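Side-chain contacts in acyl-coenzyme A oxidase 3 (Yarrowia lipolytica, PDB 5YS9), which oxidises acyl-CoA thioesters to trans-2-enoyl-CoA with FAD and molecular oxygen, releasing hydrogen peroxide in peroxisomal fatty acid beta-oxidation: residues N421-C426 / G442-D447; F320-L325 / W642-P647; V114-R119 / F314-R319; G437-G442 / K657-K662; P357-T362 / A631-A636. All coordinates share one frame; numbering follows the deposited sequence.

Contact 1 of 5, residues N421-C426 / G442-D447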
# COMPACT_ATOMS: atom_id res chain seq x y z
N ASN A 421 -2.67 -3.67 4.91
CA ASN A 421 -2.75 -4.66 3.84
C ASN A 421 -4.21 -4.94 3.44
O ASN A 421 -4.47 -5.26 2.29
CB ASN A 421 -2.07 -5.97 4.26
CG ASN A 421 -0.60 -5.79 4.56
OD1 ASN A 421 0.05 -4.91 4.00
ND2 ASN A 421 -0.06 -6.65 5.43
N ILE A 422 -5.11 -4.87 4.42
CA ILE A 422 -6.51 -5.20 4.23
C ILE A 422 -7.19 -4.10 3.41
O ILE A 422 -7.93 -4.38 2.45
CB ILE A 422 -7.27 -5.36 5.58
CG1 ILE A 422 -6.85 -6.66 6.29
CG2 ILE A 422 -8.79 -5.35 5.35
CD1 ILE A 422 -7.44 -6.83 7.68
N ILE A 423 -6.93 -2.86 3.80
CA ILE A 423 -7.39 -1.73 3.02
C ILE A 423 -6.93 -1.93 1.56
O ILE A 423 -7.75 -1.87 0.63
CB ILE A 423 -6.89 -0.38 3.56
CG1 ILE A 423 -7.47 -0.08 4.96
CG2 ILE A 423 -7.32 0.76 2.64
CD1 ILE A 423 -6.67 0.97 5.74
N ASP A 424 -5.64 -2.24 1.39
CA ASP A 424 -5.08 -2.36 0.08
C ASP A 424 -5.66 -3.53 -0.69
O ASP A 424 -6.01 -3.38 -1.85
CB ASP A 424 -3.56 -2.52 0.13
CG ASP A 424 -2.93 -2.31 -1.22
OD1 ASP A 424 -2.93 -1.16 -1.66
OD2 ASP A 424 -2.48 -3.26 -1.86
N GLN A 425 -5.74 -4.69 -0.06
CA GLN A 425 -6.33 -5.91 -0.65
C GLN A 425 -7.80 -5.78 -0.96
O GLN A 425 -8.22 -6.20 -2.01
CB GLN A 425 -6.17 -7.10 0.31
CG GLN A 425 -4.78 -7.71 0.29
CD GLN A 425 -4.53 -8.52 -0.95
OE1 GLN A 425 -3.41 -8.57 -1.43
NE2 GLN A 425 -5.58 -9.18 -1.49
N CYS A 426 -8.55 -5.18 -0.06
CA CYS A 426 -9.96 -4.98 -0.27
C CYS A 426 -10.18 -4.10 -1.47
O CYS A 426 -11.12 -4.28 -2.22
CB CYS A 426 -10.64 -4.43 0.97
SG CYS A 426 -10.95 -5.69 2.22
N GLY A 442 -8.64 4.78 -1.22
CA GLY A 442 -7.47 5.65 -1.50
C GLY A 442 -7.17 6.51 -0.30
O GLY A 442 -6.04 6.48 0.25
N GLN A 443 -8.20 7.22 0.16
CA GLN A 443 -8.06 8.14 1.28
C GLN A 443 -7.78 7.39 2.63
O GLN A 443 -6.84 7.73 3.41
CB GLN A 443 -9.25 9.11 1.41
CG GLN A 443 -8.88 10.41 2.14
CD GLN A 443 -7.61 11.16 1.57
OE1 GLN A 443 -6.53 11.11 2.19
NE2 GLN A 443 -7.75 11.86 0.44
N ALA A 444 -8.56 6.36 2.88
CA ALA A 444 -8.28 5.53 4.04
C ALA A 444 -6.82 4.97 4.05
O ALA A 444 -6.16 4.99 5.07
CB ALA A 444 -9.29 4.43 4.05
N TYR A 445 -6.33 4.47 2.93
CA TYR A 445 -4.98 3.93 2.92
C TYR A 445 -3.91 4.98 3.23
O TYR A 445 -3.02 4.77 4.03
CB TYR A 445 -4.70 3.25 1.59
CG TYR A 445 -3.39 2.55 1.57
CD1 TYR A 445 -3.25 1.30 2.11
CD2 TYR A 445 -2.28 3.17 1.06
CE1 TYR A 445 -2.04 0.66 2.12
CE2 TYR A 445 -1.06 2.55 1.07
CZ TYR A 445 -0.95 1.30 1.61
OH TYR A 445 0.27 0.68 1.62
N ALA A 446 -4.04 6.13 2.60
CA ALA A 446 -3.18 7.28 2.82
C ALA A 446 -3.26 7.78 4.23
O ALA A 446 -2.26 8.18 4.78
CB ALA A 446 -3.58 8.42 1.88
N ASP A 447 -4.46 7.86 4.78
CA ASP A 447 -4.63 8.24 6.18
C ASP A 447 -4.11 7.22 7.19
O ASP A 447 -3.53 7.57 8.20
CB ASP A 447 -6.08 8.59 6.48
CG ASP A 447 -6.53 9.86 5.81
OD1 ASP A 447 -5.71 10.59 5.26
OD2 ASP A 447 -7.73 10.14 5.83

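Contact 2 of 5, residues F320-L325 / W642-P647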
# COMPACT_ATOMS: atom_id res chain seq x y z
N PHE A 320 -13.66 -1.68 5.43
CA PHE A 320 -13.20 -2.12 4.12
C PHE A 320 -13.44 -3.57 3.78
O PHE A 320 -13.78 -3.90 2.66
CB PHE A 320 -11.80 -1.60 3.87
CG PHE A 320 -11.76 -0.11 3.90
CD1 PHE A 320 -12.21 0.61 2.83
CD2 PHE A 320 -11.41 0.56 5.04
CE1 PHE A 320 -12.23 1.98 2.86
CE2 PHE A 320 -11.44 1.92 5.09
CZ PHE A 320 -11.85 2.64 4.00
N ILE A 321 -13.29 -4.44 4.76
CA ILE A 321 -13.63 -5.82 4.58
C ILE A 321 -15.12 -5.95 4.33
O ILE A 321 -15.54 -6.79 3.57
CB ILE A 321 -13.13 -6.72 5.73
CG1 ILE A 321 -13.08 -8.16 5.27
CG2 ILE A 321 -14.02 -6.63 6.94
CD1 ILE A 321 -12.07 -8.45 4.20
N THR A 322 -15.92 -5.14 5.01
CA THR A 322 -17.34 -5.11 4.70
C THR A 322 -17.65 -4.58 3.31
O THR A 322 -18.44 -5.17 2.60
CB THR A 322 -18.14 -4.34 5.76
OG1 THR A 322 -17.94 -4.93 7.03
CG2 THR A 322 -19.59 -4.41 5.45
N ILE A 323 -17.01 -3.51 2.90
CA ILE A 323 -17.17 -2.99 1.51
C ILE A 323 -16.85 -4.08 0.47
O ILE A 323 -17.70 -4.37 -0.43
CB ILE A 323 -16.32 -1.73 1.25
CG1 ILE A 323 -16.92 -0.55 2.03
CG2 ILE A 323 -16.23 -1.41 -0.24
CD1 ILE A 323 -15.90 0.56 2.24
N ALA A 324 -15.68 -4.70 0.62
CA ALA A 324 -15.22 -5.71 -0.40
C ALA A 324 -16.11 -6.92 -0.46
O ALA A 324 -16.36 -7.40 -1.56
CB ALA A 324 -13.80 -6.16 -0.16
N LEU A 325 -16.57 -7.40 0.70
CA LEU A 325 -17.41 -8.61 0.78
C LEU A 325 -18.82 -8.43 0.23
O LEU A 325 -19.34 -9.32 -0.45
CB LEU A 325 -17.45 -9.15 2.21
CG LEU A 325 -16.17 -9.90 2.59
CD1 LEU A 325 -16.09 -10.30 4.06
CD2 LEU A 325 -15.97 -11.14 1.71
N TRP A 642 -23.43 5.56 6.74
CA TRP A 642 -22.63 6.73 7.00
C TRP A 642 -21.19 6.35 7.35
O TRP A 642 -20.27 7.03 6.87
CB TRP A 642 -23.27 7.54 8.10
CG TRP A 642 -22.68 8.92 8.38
CD1 TRP A 642 -23.08 10.11 7.84
CD2 TRP A 642 -21.62 9.24 9.32
NE1 TRP A 642 -22.35 11.11 8.37
CE2 TRP A 642 -21.45 10.62 9.28
CE3 TRP A 642 -20.81 8.47 10.16
CZ2 TRP A 642 -20.49 11.28 10.05
CZ3 TRP A 642 -19.85 9.13 10.97
CH2 TRP A 642 -19.71 10.52 10.91
N PHE A 643 -21.00 5.26 8.14
CA PHE A 643 -19.63 4.76 8.54
C PHE A 643 -18.92 4.02 7.43
O PHE A 643 -17.67 4.03 7.34
CB PHE A 643 -19.65 3.87 9.81
CG PHE A 643 -19.80 4.64 11.07
CD1 PHE A 643 -18.70 5.16 11.71
CD2 PHE A 643 -21.05 4.93 11.59
CE1 PHE A 643 -18.84 5.93 12.87
CE2 PHE A 643 -21.20 5.68 12.74
CZ PHE A 643 -20.09 6.18 13.39
N ILE A 644 -19.71 3.35 6.60
CA ILE A 644 -19.22 2.67 5.43
C ILE A 644 -18.65 3.67 4.44
O ILE A 644 -17.61 3.45 3.88
CB ILE A 644 -20.36 1.87 4.79
CG1 ILE A 644 -20.76 0.71 5.70
CG2 ILE A 644 -19.98 1.36 3.41
CD1 ILE A 644 -19.80 -0.45 5.66
N ASN A 645 -19.40 4.74 4.22
CA ASN A 645 -18.96 5.87 3.42
C ASN A 645 -18.43 5.45 2.06
O ASN A 645 -17.45 5.99 1.59
CB ASN A 645 -17.96 6.75 4.17
CG ASN A 645 -17.96 8.18 3.68
OD1 ASN A 645 -17.05 8.92 3.96
ND2 ASN A 645 -18.98 8.57 2.95
N ALA A 646 -19.07 4.46 1.46
CA ALA A 646 -18.75 4.03 0.13
C ALA A 646 -20.01 3.47 -0.50
O ALA A 646 -20.67 2.64 0.09
CB ALA A 646 -17.66 2.98 0.16
N PRO A 647 -20.34 3.87 -1.72
CA PRO A 647 -21.58 3.44 -2.36
C PRO A 647 -21.69 1.94 -2.60
O PRO A 647 -22.75 1.38 -2.44
CB PRO A 647 -21.57 4.16 -3.69
CG PRO A 647 -20.33 4.94 -3.75
CD PRO A 647 -19.77 5.04 -2.38

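Contact 3 of 5, residues V114-R119 / F314-R319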
# COMPACT_ATOMS: atom_id res chain seq x y z
N VAL A 114 -14.14 7.03 9.86
CA VAL A 114 -14.36 7.89 8.68
C VAL A 114 -13.65 9.24 8.64
O VAL A 114 -13.53 9.83 7.58
CB VAL A 114 -15.83 8.13 8.48
CG1 VAL A 114 -16.47 6.84 8.01
CG2 VAL A 114 -16.51 8.64 9.74
N ASP A 115 -13.11 9.71 9.76
CA ASP A 115 -12.33 10.96 9.74
C ASP A 115 -11.07 10.79 10.60
O ASP A 115 -11.07 11.00 11.78
CB ASP A 115 -13.24 12.13 10.21
CG ASP A 115 -12.60 13.47 10.02
OD1 ASP A 115 -11.42 13.46 9.65
OD2 ASP A 115 -13.27 14.52 10.25
N MET A 116 -9.99 10.36 9.99
CA MET A 116 -8.76 10.18 10.74
C MET A 116 -8.00 11.50 10.95
O MET A 116 -7.07 11.53 11.70
CB MET A 116 -7.89 9.17 10.06
CG MET A 116 -8.56 7.82 9.86
SD MET A 116 -7.47 6.49 9.25
CE MET A 116 -8.51 5.93 7.91
N GLY A 117 -8.38 12.58 10.28
CA GLY A 117 -7.73 13.85 10.44
C GLY A 117 -8.22 14.59 11.66
O GLY A 117 -7.43 14.99 12.50
N THR A 118 -9.52 14.78 11.77
CA THR A 118 -10.07 15.60 12.85
C THR A 118 -9.72 15.03 14.22
O THR A 118 -9.24 15.72 15.11
CB THR A 118 -11.58 15.74 12.69
OG1 THR A 118 -11.86 16.57 11.56
CG2 THR A 118 -12.20 16.40 13.93
N ARG A 119 -9.94 13.74 14.37
CA ARG A 119 -9.56 13.00 15.58
C ARG A 119 -8.14 13.35 16.06
O ARG A 119 -7.94 13.56 17.24
CB ARG A 119 -9.67 11.51 15.28
CG ARG A 119 -9.20 10.63 16.39
CD ARG A 119 -9.08 9.18 16.01
NE ARG A 119 -8.68 8.51 17.25
CZ ARG A 119 -8.36 7.23 17.39
NH1 ARG A 119 -8.41 6.41 16.36
NH2 ARG A 119 -7.96 6.77 18.59
N PHE A 314 -8.78 -2.80 14.13
CA PHE A 314 -10.06 -3.43 13.98
C PHE A 314 -11.10 -2.49 13.41
O PHE A 314 -11.75 -2.79 12.39
CB PHE A 314 -10.56 -3.99 15.33
CG PHE A 314 -12.03 -4.28 15.32
CD1 PHE A 314 -12.51 -5.37 14.63
CD2 PHE A 314 -12.93 -3.41 15.94
CE1 PHE A 314 -13.87 -5.65 14.60
CE2 PHE A 314 -14.30 -3.67 15.91
CZ PHE A 314 -14.76 -4.80 15.24
N PHE A 315 -11.27 -1.37 14.10
CA PHE A 315 -12.24 -0.39 13.74
C PHE A 315 -12.18 0.09 12.28
O PHE A 315 -13.22 0.32 11.69
CB PHE A 315 -12.13 0.81 14.69
CG PHE A 315 -12.78 0.58 16.03
CD1 PHE A 315 -14.14 0.25 16.11
CD2 PHE A 315 -12.04 0.67 17.21
CE1 PHE A 315 -14.74 0.06 17.34
CE2 PHE A 315 -12.63 0.47 18.45
CZ PHE A 315 -13.98 0.17 18.52
N VAL A 316 -10.98 0.24 11.72
CA VAL A 316 -10.83 0.59 10.31
C VAL A 316 -11.03 -0.62 9.41
O VAL A 316 -11.72 -0.52 8.42
CB VAL A 316 -9.48 1.30 10.00
CG1 VAL A 316 -9.31 1.62 8.50
CG2 VAL A 316 -9.44 2.60 10.76
N SER A 317 -10.39 -1.73 9.72
CA SER A 317 -10.44 -2.89 8.85
C SER A 317 -11.85 -3.39 8.53
O SER A 317 -12.12 -3.75 7.38
CB SER A 317 -9.63 -4.05 9.43
OG SER A 317 -8.25 -3.76 9.37
N GLN A 318 -12.72 -3.42 9.54
CA GLN A 318 -14.09 -3.91 9.41
C GLN A 318 -14.90 -3.18 8.32
O GLN A 318 -15.81 -3.75 7.68
CB GLN A 318 -14.82 -3.81 10.75
CG GLN A 318 -14.91 -2.39 11.30
CD GLN A 318 -15.77 -2.25 12.55
OE1 GLN A 318 -16.42 -3.16 13.00
NE2 GLN A 318 -15.77 -1.07 13.11
N ARG A 319 -14.56 -1.92 8.11
CA ARG A 319 -15.25 -1.08 7.14
C ARG A 319 -14.93 -1.61 5.74
O ARG A 319 -15.83 -1.87 4.94
CB ARG A 319 -14.79 0.35 7.31
CG ARG A 319 -15.56 1.41 6.53
CD ARG A 319 -14.83 2.76 6.56
NE ARG A 319 -15.07 3.54 5.35
CZ ARG A 319 -14.41 4.64 4.98
NH1 ARG A 319 -13.41 5.11 5.70
NH2 ARG A 319 -14.76 5.23 3.84

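Contact 4 of 5, residues G437-G442 / K657-K662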
# COMPACT_ATOMS: atom_id res chain seq x y z
N GLY A 437 -12.31 7.29 -5.73
CA GLY A 437 -12.19 7.98 -4.44
C GLY A 437 -13.41 7.82 -3.51
O GLY A 437 -13.28 7.82 -2.29
N TYR A 438 -14.61 7.72 -4.08
CA TYR A 438 -15.86 7.62 -3.29
C TYR A 438 -16.00 6.29 -2.56
O TYR A 438 -16.74 6.19 -1.60
CB TYR A 438 -17.12 7.95 -4.18
CG TYR A 438 -16.92 9.27 -4.87
CD1 TYR A 438 -16.75 10.45 -4.11
CD2 TYR A 438 -16.81 9.36 -6.27
CE1 TYR A 438 -16.48 11.67 -4.73
CE2 TYR A 438 -16.56 10.58 -6.89
CZ TYR A 438 -16.40 11.72 -6.12
OH TYR A 438 -16.15 12.91 -6.71
N ASN A 439 -15.31 5.25 -3.01
CA ASN A 439 -15.33 4.02 -2.29
C ASN A 439 -14.30 3.94 -1.15
O ASN A 439 -14.21 2.93 -0.50
CB ASN A 439 -15.27 2.87 -3.26
CG ASN A 439 -16.52 2.79 -4.11
OD1 ASN A 439 -17.62 2.83 -3.57
ND2 ASN A 439 -16.36 2.73 -5.43
N GLY A 440 -13.54 5.02 -0.91
CA GLY A 440 -12.81 5.25 0.33
C GLY A 440 -11.44 4.63 0.46
O GLY A 440 -10.62 5.12 1.24
N PHE A 441 -11.16 3.59 -0.31
CA PHE A 441 -9.86 2.91 -0.22
C PHE A 441 -8.66 3.85 -0.27
O PHE A 441 -7.75 3.75 0.55
CB PHE A 441 -9.73 1.86 -1.31
CG PHE A 441 -10.82 0.81 -1.30
CD1 PHE A 441 -10.82 -0.21 -0.36
CD2 PHE A 441 -11.84 0.82 -2.26
CE1 PHE A 441 -11.81 -1.15 -0.34
CE2 PHE A 441 -12.84 -0.14 -2.25
CZ PHE A 441 -12.81 -1.13 -1.29
N GLY A 442 -8.64 4.78 -1.22
CA GLY A 442 -7.47 5.65 -1.50
C GLY A 442 -7.17 6.51 -0.30
O GLY A 442 -6.04 6.48 0.25
N LYS A 657 -26.52 1.31 -8.42
CA LYS A 657 -27.43 2.44 -8.27
C LYS A 657 -26.82 3.52 -7.37
O LYS A 657 -26.84 4.68 -7.71
CB LYS A 657 -28.75 1.95 -7.73
CG LYS A 657 -29.85 2.99 -7.71
CD LYS A 657 -31.19 2.33 -7.39
CE LYS A 657 -32.31 2.92 -8.23
NZ LYS A 657 -33.60 2.34 -7.78
N HIS A 658 -26.27 3.15 -6.22
CA HIS A 658 -25.72 4.16 -5.30
C HIS A 658 -24.43 4.84 -5.84
O HIS A 658 -24.30 6.04 -5.75
CB HIS A 658 -25.43 3.56 -3.93
CG HIS A 658 -26.65 3.05 -3.24
ND1 HIS A 658 -27.71 3.87 -2.89
CD2 HIS A 658 -26.98 1.80 -2.82
CE1 HIS A 658 -28.66 3.12 -2.33
NE2 HIS A 658 -28.23 1.87 -2.27
N TYR A 659 -23.52 4.03 -6.36
CA TYR A 659 -22.30 4.44 -7.05
C TYR A 659 -22.57 5.41 -8.17
O TYR A 659 -21.99 6.50 -8.21
CB TYR A 659 -21.65 3.18 -7.64
CG TYR A 659 -20.26 3.28 -8.19
CD1 TYR A 659 -19.34 4.19 -7.72
CD2 TYR A 659 -19.84 2.36 -9.11
CE1 TYR A 659 -18.06 4.22 -8.21
CE2 TYR A 659 -18.54 2.38 -9.60
CZ TYR A 659 -17.65 3.29 -9.14
OH TYR A 659 -16.34 3.31 -9.62
N PHE A 660 -23.48 5.07 -9.08
CA PHE A 660 -23.86 6.04 -10.13
C PHE A 660 -24.48 7.32 -9.50
O PHE A 660 -24.22 8.45 -9.98
CB PHE A 660 -24.79 5.40 -11.18
CG PHE A 660 -25.06 6.24 -12.43
CD1 PHE A 660 -24.06 6.47 -13.35
CD2 PHE A 660 -26.33 6.72 -12.70
CE1 PHE A 660 -24.29 7.18 -14.53
CE2 PHE A 660 -26.58 7.45 -13.85
CZ PHE A 660 -25.56 7.67 -14.78
N ALA A 661 -25.26 7.15 -8.42
CA ALA A 661 -25.86 8.29 -7.75
C ALA A 661 -24.81 9.20 -7.18
O ALA A 661 -24.95 10.41 -7.27
CB ALA A 661 -26.86 7.87 -6.65
N LYS A 662 -23.75 8.60 -6.59
CA LYS A 662 -22.74 9.33 -5.81
C LYS A 662 -21.87 10.15 -6.76
O LYS A 662 -21.60 11.34 -6.54
CB LYS A 662 -21.88 8.36 -4.96
CG LYS A 662 -21.61 8.82 -3.53
CD LYS A 662 -20.84 10.10 -3.49
CE LYS A 662 -20.44 10.51 -2.06
NZ LYS A 662 -21.58 10.82 -1.17

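Contact 5 of 5, residues P357-T362 / A631-A636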
# COMPACT_ATOMS: atom_id res chain seq x y z
N PRO A 357 -10.00 -14.84 4.95
CA PRO A 357 -8.98 -14.88 6.00
C PRO A 357 -8.79 -13.52 6.66
O PRO A 357 -8.56 -13.44 7.88
CB PRO A 357 -7.72 -15.30 5.26
CG PRO A 357 -8.22 -16.09 4.11
CD PRO A 357 -9.48 -15.38 3.68
N LEU A 358 -8.97 -12.46 5.86
CA LEU A 358 -8.79 -11.12 6.33
C LEU A 358 -9.98 -10.71 7.17
O LEU A 358 -9.83 -9.96 8.12
CB LEU A 358 -8.55 -10.17 5.15
CG LEU A 358 -7.36 -10.55 4.22
CD1 LEU A 358 -7.16 -9.62 3.04
CD2 LEU A 358 -6.09 -10.58 5.02
N LEU A 359 -11.16 -11.20 6.81
CA LEU A 359 -12.35 -11.08 7.66
C LEU A 359 -12.06 -11.79 8.98
O LEU A 359 -12.39 -11.29 10.01
CB LEU A 359 -13.60 -11.68 6.98
CG LEU A 359 -14.83 -11.83 7.90
CD1 LEU A 359 -15.44 -10.47 8.18
CD2 LEU A 359 -15.90 -12.82 7.40
N ALA A 360 -11.46 -12.96 8.91
CA ALA A 360 -11.06 -13.66 10.11
C ALA A 360 -10.01 -12.87 10.88
O ALA A 360 -10.08 -12.76 12.08
CB ALA A 360 -10.57 -15.04 9.76
N PHE A 361 -9.07 -12.30 10.15
CA PHE A 361 -8.00 -11.53 10.74
C PHE A 361 -8.54 -10.32 11.48
O PHE A 361 -8.05 -9.97 12.53
CB PHE A 361 -7.05 -11.07 9.65
CG PHE A 361 -5.62 -11.01 10.07
CD1 PHE A 361 -5.26 -10.43 11.26
CD2 PHE A 361 -4.64 -11.51 9.26
CE1 PHE A 361 -3.95 -10.37 11.64
CE2 PHE A 361 -3.32 -11.44 9.62
CZ PHE A 361 -2.98 -10.88 10.81
N THR A 362 -9.52 -9.65 10.91
CA THR A 362 -10.08 -8.47 11.56
C THR A 362 -10.77 -8.79 12.88
O THR A 362 -10.60 -8.07 13.83
CB THR A 362 -10.84 -7.50 10.62
OG1 THR A 362 -12.08 -7.11 11.19
CG2 THR A 362 -11.05 -8.10 9.26
N ALA A 631 -22.62 -12.71 5.13
CA ALA A 631 -23.46 -11.58 5.45
C ALA A 631 -23.64 -11.40 6.94
O ALA A 631 -23.72 -10.30 7.41
CB ALA A 631 -24.80 -11.71 4.76
N GLY A 632 -23.76 -12.50 7.68
CA GLY A 632 -23.83 -12.41 9.12
C GLY A 632 -22.58 -11.89 9.81
O GLY A 632 -22.65 -11.03 10.66
N TYR A 633 -21.42 -12.39 9.41
CA TYR A 633 -20.18 -11.92 9.99
C TYR A 633 -19.97 -10.39 9.77
O TYR A 633 -19.49 -9.70 10.67
CB TYR A 633 -19.01 -12.65 9.36
CG TYR A 633 -18.88 -14.13 9.69
CD1 TYR A 633 -18.69 -14.55 11.00
CD2 TYR A 633 -18.84 -15.08 8.68
CE1 TYR A 633 -18.50 -15.90 11.31
CE2 TYR A 633 -18.64 -16.41 8.98
CZ TYR A 633 -18.49 -16.81 10.30
OH TYR A 633 -18.30 -18.11 10.61
N THR A 634 -20.33 -9.89 8.58
CA THR A 634 -20.10 -8.48 8.20
C THR A 634 -21.17 -7.56 8.75
O THR A 634 -20.85 -6.45 9.21
CB THR A 634 -20.00 -8.31 6.69
OG1 THR A 634 -21.09 -9.00 6.09
CG2 THR A 634 -18.76 -8.92 6.20
N ASP A 635 -22.42 -8.01 8.73
CA ASP A 635 -23.51 -7.25 9.36
C ASP A 635 -23.33 -7.16 10.84
O ASP A 635 -23.83 -6.20 11.42
CB ASP A 635 -24.90 -7.83 9.09
CG ASP A 635 -25.40 -7.56 7.68
OD1 ASP A 635 -24.86 -6.68 6.94
OD2 ASP A 635 -26.37 -8.24 7.31
N ALA A 636 -22.63 -8.15 11.45
CA ALA A 636 -22.32 -8.11 12.89
C ALA A 636 -21.54 -6.88 13.39
O ALA A 636 -21.68 -6.49 14.59
CB ALA A 636 -21.61 -9.37 13.33

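Contact 1 of 5, residues N421-C426 / G442-D447
Asp424 OD1 is gripped by two groups. Arg427 NH1 makes a salt bridge to it, and Tyr445 OH of the second subunit is hydrogen-bonded to it. The setting is a near-antiparallel helix pair in the helical C-terminal part of the acyl-CoA oxidase fold. The axes of 421-426 and 442-447 approach to 9.5 Å at an angle of 159°. Within the chain, Asp424 also packs on its own Tyr445. Its CG is anti to the backbone N (chi1 -166°), and this places OD1 over one face of the ring, offset toward the rim. The aliphatic part makes the closer approach, with Asp424 CB 4.0 Å from Tyr445 CE1. The hydroxyl of this Tyr445 bonds in turn to Asp424 OD1 of the second subunit. The exchange is therefore reciprocal, and the two Tyr445 rings meet nearly parallel across the interface, with planes about 15° apart. Ile423 fills the apolar part of the contact. Its CG2 lies at the edge of the Tyr445 ring, 3.8 Å from Tyr445 CB, and reaches Ala444 CB at 4.4 Å. The other branch of Ile423 ends with CD1 4.1 Å from Ala444 O.

Contact 2 of 5, residues F320-L325 / W642-P647
Ile323 carries the tight part of this contact, touching both Ile644 and Ala646, while Thr322 makes a single touch and buries far less surface. Helix 300-330 packs here against the end of the short helix 641-644 and the turn after it. The contact thus joins the C-alpha1 domain to the C-terminal helical region of the acyl-CoA oxidase fold. The two segments bury 165 Å² between them. Ile323 CD1 comes to 3.6 Å from Ala646 CB and also lies against the carbonyl of Ile644, 3.7 Å from Ile644 O. That carbonyl oxygen accepts a hydrogen bond from Arg319 NE, so the methyl group packs beside a polar atom that already has a partner. The two isoleucine side chains lie alongside each other and run opposite ways, with Ile323 CG1 3.9 Å from Ile644 CG2. At the looser end, Ile644 crosses Thr322 at about a right angle. The Ile644 chain is bent (chi2 -77°), and its CD1 meets Thr322 CG2 at 4.0 Å. The hydroxyl of Thr322 bonds back to Gln318 O on its own helix. The more open side is at Asn645, which is partly exposed and makes no contact with 320-325. Asn645 leaves the helix with positive phi (51°). The chain then becomes extended at Ala646, whose CB points at Ile323 and lies 4.1 Å from Ile323 CG1.

Contact 3 of 5, residues V114-R119 / F314-R319
Val114 and Met116 make a light packing contact with Arg319 and Val316, half apolar and half valine over a guanidinium, where the start of helix 116-136 in the N-terminal domain meets helix 300-330 of the C-alpha1 domain. Val114 CG1 sits over one face of the Arg319 guanidinium, offset toward the rim and 4.2 Å from Arg319 NH1. Arg319 reaches it with an extended chain. Its NE bond to Ile644, helped by weak bonds from NH1 to Ile113 O and NH2 to Tyr74 OH, probably keeps the guanidinium face turned to Val114. Met116 CE touches Val316 CG1 at 4.4 Å. Asp115 is the N-cap between the two touching residues. Thr118 N meets its OD1 in a straight bond (3.1 Å, 179°) from well above the carboxylate plane, and its OD2 accepts from Thr118 OG1 at 2.8 Å. OD2 also forms a salt bridge with Arg88. Around the contact, Val316 packs on Cys419 and Ile423 of helix 391-428, Phe314 on helix 349-385, and Arg119 on helix 101-111.

Contact 4 of 5, residues G437-G442 / K657-K662
Asn439 and Tyr659 cross at about a right angle, with the amide and ring planes 48° apart. Asn439 ND2 lies 3.6 Å from Tyr659 CE1, its nearest ring atom. The approach to the ring is oblique. Beside this pair, Tyr438 and Lys662 cross at a slant. The chi2 bend of Lys662 (-62°) brings its CD to 4.2 Å from Tyr438 CD1, and the chi4 bend turns NZ to Ser71 OG. Residues 437-439 form a short 3-10 turn, closed by Gly440 N to Gly437 O at 3.1 Å. Gly440 is then the N-cap of helix 441-448. The turn packs on helix 655-666 at the subunit interface. Tyr438 OH is held by Asp75 OD1 and Asn667 ND2 of the same chain, and by Lys252 N of the second subunit. The Tyr659 side chain is about 8 Å from a bound FAD, and its ring meets His433 of its own chain and Trp199 of the second subunit. Asn439 ND2 bonds to His433 O, which, with a weak bond from Ile648 N to OD1, probably fixes the amide's rotation. The polar ends thus find partners beyond the two segments. Between them an amide and a lysine chain pack against two rings, so the hold rests on shape more than on polar bonds.

Contact 5 of 5, residues P357-T362 / A631-A636
The backbones of 357-362 and 631-636 come nearest at Leu359 and Thr634, whose CA atoms are 8.2 Å apart. Residues 357-362 lie on the long helix 349-385, which is kinked where the N atoms of Pro357 and Leu358 lack a bond to the preceding turn. Residues 631-635 belong to the short helix 630-635. The contact packs this C-alpha1 helix onto the C-terminal helical region of the acyl-CoA oxidase fold. One side chain, Leu359, bridges the gap with both branches. Its CG is anti to the backbone N (chi1 170°), and the fork straddles two neighbouring residues. Leu359 CD2 meets Tyr633 CB at 3.7 Å and Tyr633 CD2 at 3.9 Å, and the two side chains cross at about a right angle. Leu359 CD1 touches Thr634 CG2 at 4.2 Å. Both polar ends are satisfied away from the leucine, Tyr633 OH by Tyr581 O and Thr634 OG1 by Val630 O. Leu359 packs further on Ile321 of helix 300-330, while Tyr633 lies against Leu585 of helix 579-596 and Met41 of helix 38-46.

In the fold
All five contacts are buried, and none is a surface contact. Contact 3 is nearest the chain centre (about 9 Å, centre to centre) and contact 4 the farthest (about 24 Å). Contacts 2 and 3 share helix 300-330 and touch each other. Contacts 1 and 4 share helix 441-448 and Gly442, and both border the second subunit. Contact 5 touches 1, 2 and 3 but does not reach contact 4. Chemistry follows place. Contacts 2, 3 and 5 lie within one subunit. Contact 2 rests on branched aliphatic side chains, contact 5 sets a leucine against a tyrosine and a threonine, and contact 3 adds a guanidinium face. At the subunit interface, Tyr445 in contact 1 and Tyr438 in contact 4 bond through their hydroxyls to the other chain.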